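Local coordinates for chalcone-flavanone isomerase family protein (Arabidopsis thaliana, PDB 4DOO) that binds fatty acids, preferentially saturated ones, through a chalcone-isomerase-like fold and may take part in alpha-linolenic acid metabolism in the chloroplast, at residues R101-R104 with N105-E109; L126-S129 with F130-L133; A191-D194 with F195-N198. All coordinates share one frame; numbering follows the deposited sequence.

Contact 1. Residues R101-R104 with N105-E109. With DAO (lauric acid), chain D; DAO (lauric acid), chain C.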
# COMPACT_ATOMS: atom_id res chain seq x y z
N ARG A 101 7.79 15.41 -12.79
CA ARG A 101 8.81 14.63 -13.48
C ARG A 101 9.60 13.75 -12.51
O ARG A 101 9.80 12.57 -12.76
CB ARG A 101 9.77 15.56 -14.23
CG ARG A 101 9.11 16.37 -15.34
CD ARG A 101 10.06 17.41 -15.91
NE ARG A 101 10.44 18.41 -14.91
CZ ARG A 101 9.61 19.32 -14.41
NH1 ARG A 101 8.35 19.37 -14.81
NH2 ARG A 101 10.04 20.17 -13.49
N SER A 102 10.03 14.35 -11.40
CA SER A 102 10.79 13.63 -10.39
C SER A 102 9.95 12.48 -9.84
O SER A 102 10.44 11.36 -9.70
CB SER A 102 11.19 14.57 -9.26
OG SER A 102 11.98 13.90 -8.29
N VAL A 103 8.69 12.76 -9.52
CA VAL A 103 7.80 11.75 -8.98
C VAL A 103 7.61 10.58 -9.93
O VAL A 103 7.70 9.42 -9.52
CB VAL A 103 6.43 12.37 -8.62
CG1 VAL A 103 5.42 11.28 -8.30
CG2 VAL A 103 6.59 13.30 -7.43
N ARG A 104 7.34 10.87 -11.21
CA ARG A 104 7.15 9.81 -12.20
C ARG A 104 8.36 8.89 -12.26
O ARG A 104 8.22 7.67 -12.30
CB ARG A 104 6.87 10.41 -13.57
CG ARG A 104 5.43 10.87 -13.72
CD ARG A 104 5.19 11.70 -14.96
NE ARG A 104 3.77 12.01 -15.09
CZ ARG A 104 3.29 13.14 -15.61
NH1 ARG A 104 4.12 14.07 -16.06
NH2 ARG A 104 1.98 13.33 -15.67
N ASN A 105 9.55 9.48 -12.28
CA ASN A 105 10.77 8.69 -12.33
C ASN A 105 10.91 7.83 -11.07
O ASN A 105 11.36 6.69 -11.13
CB ASN A 105 11.99 9.61 -12.47
CG ASN A 105 12.22 10.06 -13.90
OD1 ASN A 105 11.29 10.10 -14.71
ND2 ASN A 105 13.46 10.43 -14.22
N ALA A 106 10.49 8.38 -9.94
CA ALA A 106 10.57 7.67 -8.67
C ALA A 106 9.67 6.44 -8.58
O ALA A 106 10.12 5.38 -8.15
CB ALA A 106 10.29 8.61 -7.50
N PHE A 107 8.40 6.57 -8.96
CA PHE A 107 7.52 5.41 -8.88
C PHE A 107 7.77 4.43 -10.02
O PHE A 107 7.43 3.25 -9.92
CB PHE A 107 6.03 5.81 -8.76
CG PHE A 107 5.42 6.38 -10.01
CD1 PHE A 107 5.24 5.59 -11.15
CD2 PHE A 107 4.95 7.69 -10.03
CE1 PHE A 107 4.60 6.10 -12.27
CE2 PHE A 107 4.31 8.21 -11.15
CZ PHE A 107 4.13 7.41 -12.28
N GLN A 108 8.36 4.90 -11.11
CA GLN A 108 8.66 3.99 -12.21
C GLN A 108 9.79 3.08 -11.76
O GLN A 108 9.83 1.90 -12.11
CB GLN A 108 9.05 4.77 -13.47
CG GLN A 108 7.84 5.28 -14.23
CD GLN A 108 8.16 6.39 -15.21
OE1 GLN A 108 7.31 6.82 -15.99
NE2 GLN A 108 9.40 6.88 -15.17
N GLU A 109 10.69 3.62 -10.95
CA GLU A 109 11.81 2.85 -10.42
C GLU A 109 11.35 1.87 -9.34
O GLU A 109 11.64 0.67 -9.41
CB GLU A 109 12.88 3.77 -9.84
CG GLU A 109 14.20 3.08 -9.54
CD GLU A 109 15.30 4.05 -9.14
OE1 GLU A 109 15.20 4.64 -8.04
OE2 GLU A 109 16.26 4.22 -9.92
O1 DAO D . 15.60 16.25 -3.38
O2 DAO D . 13.65 17.20 -3.75
C1 DAO D . 14.35 16.21 -3.43
C2 DAO D . 13.65 14.91 -3.08
C3 DAO D . 13.30 14.15 -4.35
C4 DAO D . 11.88 13.59 -4.27
C5 DAO D . 11.89 12.07 -4.15
C6 DAO D . 10.90 11.44 -5.11
C7 DAO D . 9.91 10.54 -4.36
C8 DAO D . 8.56 10.53 -5.07
C9 DAO D . 7.75 9.29 -4.71
C10 DAO D . 6.35 9.68 -4.24
C11 DAO D . 5.28 9.19 -5.21
C12 DAO D . 3.93 9.77 -4.85
O1 DAO C . 7.84 5.20 -4.97
O2 DAO C . 6.64 5.72 -3.20
C1 DAO C . 6.79 5.13 -4.30
C2 DAO C . 5.63 4.32 -4.84
C3 DAO C . 4.50 5.24 -5.25
C4 DAO C . 3.39 4.47 -5.98
C5 DAO C . 2.13 5.31 -6.12
C6 DAO C . 2.23 6.28 -7.30
C7 DAO C . 1.35 7.50 -7.09
C8 DAO C . 1.80 8.63 -8.01
C9 DAO C . 1.04 9.91 -7.71
C10 DAO C . 1.45 11.01 -8.69
C11 DAO C . 0.31 11.99 -8.91
C12 DAO C . 0.78 13.19 -9.70
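Residues 101-104 and 105-109 form consecutive turns of helix 100-118, joined by four i to i+4 bonds. Asn105 N donates to Arg101 O, Ala106 N to Ser102 O, Phe107 N to Val103 O and Gln108 N to Arg104 O. The Phe107 N-Val103 O bond is 3.0 Å long and fairly straight, at 162°. Phe107 CG sits between the backbone N and the carbonyl carbon (chi1 71°), which lays the ring back along the previous turn. One ring face then rests on the backbone of Arg104. Arg104 O lies 3.7 Å above the Phe107 ring plane, over its centre, and Arg104 CA comes closest, 3.4 Å from Phe107 CE2. The Arg104 side chain runs beside the ring, its guanidinium turned 80° from the ring plane. Its NH2 is held by Phe134 O. Two lauric acid molecules lie against one side of the helix. Ala106 CB is 3.5 Å from C8 of lauric acid D, and Val103 CG1 is 3.7 Å from its C11. Phe107 CD2 is 3.9 Å from C8 of lauric acid C. Phe107 also meets Phe130 of helix 124-131 edge-to-face, while Val103 packs on Leu98 and Ile140 in loops.

Contact 2. Residues L126-S129 with F130-L133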
# COMPACT_ATOMS: atom_id res chain seq x y z
N LEU A 126 3.15 -2.94 -19.03
CA LEU A 126 2.36 -2.98 -17.81
C LEU A 126 2.68 -1.73 -17.00
O LEU A 126 1.78 -1.02 -16.55
CB LEU A 126 2.70 -4.24 -17.00
CG LEU A 126 1.98 -4.36 -15.65
CD1 LEU A 126 0.47 -4.27 -15.88
CD2 LEU A 126 2.35 -5.67 -14.98
N LEU A 127 3.97 -1.45 -16.83
CA LEU A 127 4.40 -0.27 -16.08
C LEU A 127 3.90 1.00 -16.75
O LEU A 127 3.60 1.98 -16.07
CB LEU A 127 5.93 -0.22 -15.98
CG LEU A 127 6.52 0.98 -15.21
CD1 LEU A 127 6.01 0.98 -13.77
CD2 LEU A 127 8.04 0.92 -15.23
N GLN A 128 3.79 0.98 -18.07
CA GLN A 128 3.31 2.16 -18.78
C GLN A 128 1.82 2.37 -18.57
O GLN A 128 1.34 3.51 -18.53
CB GLN A 128 3.61 2.04 -20.28
CG GLN A 128 3.20 3.27 -21.09
CD GLN A 128 3.76 4.56 -20.52
OE1 GLN A 128 4.97 4.71 -20.33
NE2 GLN A 128 2.87 5.51 -20.23
N SER A 129 1.07 1.28 -18.42
CA SER A 129 -0.37 1.40 -18.19
C SER A 129 -0.61 2.04 -16.83
O SER A 129 -1.63 2.72 -16.62
CB SER A 129 -1.04 0.02 -18.24
OG SER A 129 -0.59 -0.83 -17.20
N PHE A 130 0.32 1.83 -15.90
CA PHE A 130 0.21 2.42 -14.57
C PHE A 130 0.55 3.90 -14.67
O PHE A 130 -0.19 4.76 -14.19
CB PHE A 130 1.17 1.73 -13.60
CG PHE A 130 1.13 2.29 -12.20
CD1 PHE A 130 -0.02 2.20 -11.44
CD2 PHE A 130 2.25 2.92 -11.66
CE1 PHE A 130 -0.07 2.72 -10.14
CE2 PHE A 130 2.22 3.45 -10.37
CZ PHE A 130 1.05 3.35 -9.61
N THR A 131 1.68 4.19 -15.31
CA THR A 131 2.13 5.56 -15.50
C THR A 131 1.05 6.43 -16.15
O THR A 131 0.80 7.56 -15.73
CB THR A 131 3.39 5.61 -16.40
OG1 THR A 131 4.46 4.91 -15.76
CG2 THR A 131 3.81 7.06 -16.66
N SER A 132 0.41 5.89 -17.18
CA SER A 132 -0.63 6.60 -17.91
C SER A 132 -1.80 7.06 -17.03
O SER A 132 -2.52 7.98 -17.40
CB SER A 132 -1.17 5.74 -19.06
OG SER A 132 -0.16 5.49 -20.02
N LEU A 133 -1.98 6.42 -15.89
CA LEU A 133 -3.06 6.80 -14.99
C LEU A 133 -2.86 8.22 -14.48
O LEU A 133 -3.83 8.90 -14.11
CB LEU A 133 -3.13 5.83 -13.80
CG LEU A 133 -3.47 4.36 -14.07
CD1 LEU A 133 -3.45 3.59 -12.76
CD2 LEU A 133 -4.84 4.25 -14.73
O HOH W 1 6.16 3.90 -17.72
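The backbone bonds between residues 126-129 and 130-133 run along helix 124-131 and just beyond Thr131. Thr131 N donates to Leu127 O at 3.0 Å, nearly straight at 168°. Phe130 N reaches Leu126 O over 3.3 Å, and Ser132 N binds Gln128 O. A weak second bond runs from Phe130 N to Leu127 O.

Hydroxyl groups turn back onto the same carbonyls. Ser132 OG lies anti to its carbonyl carbon (chi1 -64°), which brings it to 2.9 Å from Gln128 O. This oxygen therefore accepts two bonds from one residue, and Ser132 N and Ser132 OG reach it from opposite faces of its plane. Thr131 OG1 lies 3.1 Å from Leu127 O, though the hydroxyl may instead turn to another acceptor.

The Gln128 side chain bends at chi2 (52°) and comes back over the following turn. Its NE2 lies 3.0 Å from Ser132 OG. A water joins the other end of the amide to the threonine: it donates to Gln128 OE1 and lies 2.8 Å from Thr131 OG1. The hydroxyl has a further, weak bond to Gln108 OE1 of helix 100-118.

Carbon atoms also rest on carbonyl oxygens of the previous turn. Leu133 CG is 3.5 Å from Ser129 O, and Phe130 CB is 3.5 Å from Leu127 O.

The Phe130 ring projects into the fatty-acid pocket, where it touches lauric acid and meets Phe134 edge-to-face. Leu126 and Leu127 pack on Leu115 of helix 100-118, and Leu127 also on Val111. Leu126 and Phe130 reach helix 171-182 through Leu172 and Ile177, while Phe130 and Leu133 rest on Leu156 and Val158 of strand 155-160.

Contact 3. Residues A191-D194 with F195-N198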
# COMPACT_ATOMS: atom_id res chain seq x y z
N ALA A 191 5.56 0.17 10.12
CA ALA A 191 4.21 0.12 9.57
C ALA A 191 3.86 -1.31 9.15
O ALA A 191 2.72 -1.74 9.32
CB ALA A 191 4.09 1.06 8.36
N ARG A 192 4.83 -2.03 8.61
CA ARG A 192 4.58 -3.40 8.18
C ARG A 192 4.31 -4.30 9.39
O ARG A 192 3.41 -5.14 9.35
CB ARG A 192 5.77 -3.97 7.41
CG ARG A 192 5.53 -5.40 6.94
CD ARG A 192 6.81 -6.05 6.46
NE ARG A 192 7.77 -6.25 7.54
CZ ARG A 192 9.03 -6.63 7.35
NH1 ARG A 192 9.46 -6.86 6.12
NH2 ARG A 192 9.84 -6.80 8.39
N GLU A 193 5.09 -4.12 10.45
CA GLU A 193 4.92 -4.92 11.65
C GLU A 193 3.54 -4.70 12.26
O GLU A 193 2.88 -5.65 12.69
CB GLU A 193 6.03 -4.61 12.65
CG GLU A 193 7.41 -4.99 12.13
CD GLU A 193 7.52 -6.46 11.77
OE1 GLU A 193 7.49 -7.31 12.69
OE2 GLU A 193 7.62 -6.79 10.56
N ASP A 194 3.11 -3.44 12.31
CA ASP A 194 1.80 -3.12 12.85
C ASP A 194 0.73 -3.74 11.97
O ASP A 194 -0.27 -4.25 12.47
CB ASP A 194 1.59 -1.60 12.92
CG ASP A 194 2.40 -0.94 14.03
OD1 ASP A 194 2.44 0.31 14.08
OD2 ASP A 194 2.98 -1.68 14.85
N PHE A 195 0.93 -3.68 10.66
CA PHE A 195 -0.05 -4.24 9.74
C PHE A 195 -0.23 -5.74 9.96
O PHE A 195 -1.36 -6.22 10.05
CB PHE A 195 0.37 -3.98 8.28
CG PHE A 195 -0.45 -4.73 7.26
CD1 PHE A 195 -0.11 -6.02 6.89
CD2 PHE A 195 -1.58 -4.15 6.69
CE1 PHE A 195 -0.88 -6.73 5.97
CE2 PHE A 195 -2.36 -4.85 5.77
CZ PHE A 195 -2.00 -6.14 5.41
N LEU A 196 0.88 -6.46 10.06
CA LEU A 196 0.84 -7.90 10.26
C LEU A 196 0.28 -8.26 11.64
O LEU A 196 -0.48 -9.22 11.77
CB LEU A 196 2.24 -8.49 10.08
CG LEU A 196 2.81 -8.34 8.66
CD1 LEU A 196 4.26 -8.85 8.63
CD2 LEU A 196 1.95 -9.13 7.69
N ASP A 197 0.65 -7.48 12.65
CA ASP A 197 0.15 -7.72 14.00
C ASP A 197 -1.37 -7.54 14.02
O ASP A 197 -2.09 -8.38 14.55
CB ASP A 197 0.76 -6.74 15.02
CG ASP A 197 2.20 -7.06 15.38
OD1 ASP A 197 2.65 -8.20 15.14
OD2 ASP A 197 2.89 -6.17 15.93
N ASN A 198 -1.85 -6.45 13.43
CA ASN A 198 -3.29 -6.18 13.43
C ASN A 198 -4.08 -7.06 12.47
O ASN A 198 -5.25 -7.35 12.71
CB ASN A 198 -3.55 -4.69 13.15
CG ASN A 198 -3.00 -3.79 14.26
OD1 ASN A 198 -3.11 -4.12 15.44
ND2 ASN A 198 -2.41 -2.66 13.87
O HOH W 2 1.80 -3.70 16.66
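Arg192 and Leu196 meet one turn apart on helix 189-202, their side chains crossing at a slant. Arg192 CG lies 4.0 Å from Leu196 CD1. Leu196 CG comes down on the carbonyl of the previous turn, 3.3 Å from Arg192 O. Leu196 N donates to Arg192 O at 2.9 Å. Phe195 N, Asp197 N and Asn198 N bond likewise to Ala191 O, Glu193 O and Asp194 O.

Leu196 CD2 lies in the plane of the Phe195 ring, at its edge. Phe195 CG is anti to the backbone N (chi1 170°), and this carries the ring away from the turn before it.

The Arg192 chain bends at chi3 (66°), which turns its guanidinium back to the neighbouring glutamate. NE and NH2 of Arg192 both donate to Glu193 OE2, each at 3.1 Å, as a side-on salt bridge. NE meets OE2 nearly along its C-O bond, while NH2 comes from above the carboxylate plane, 42° out of it. OE2 lies near the guanidinium plane. NH1 of Arg192 is held by Gly183 O. Arg71 forms salt bridges with both Glu193 and Asp197, which probably offsets the closeness of these two acids. A water donates to Asp194 OD2 at 3.0 Å and to Asp197 OD2 at 2.8 Å. Asn198 ND2 is bound by Leu25 O.

This part of helix 189-202 thus has a polar side, with the acids, and an apolar one. Phe195 and Leu196 pack on Leu80 of helix 76-82, Ala191 and Phe195 on strand 39-50, so it lies against the antiparallel sheet of the chalcone-isomerase-like fold.

Contacts 1 and 2 lie on successive helices of the chain, with centres about 12 Å apart, and they touch directly. Gln108 O is 3.7 Å from Leu127 CD2, and Phe107 CE1 is 3.7 Å from Thr131 OG1. Ala106, Phe107 and Phe130 line the pocket of the lauric acid near Ser110, which binds dodecanoate. Val103 and Ala106 of contact 1 also line that of the second molecule. Contact 3 stands apart on the other side of the chain's centre. Its centre is about 27 Å from that of contact 1 and about 29 Å from that of contact 2. The side chain of Ala191 is about 13 Å from a lauric acid, yet about 9 Å from that of Arg30, a dodecanoate-binding residue.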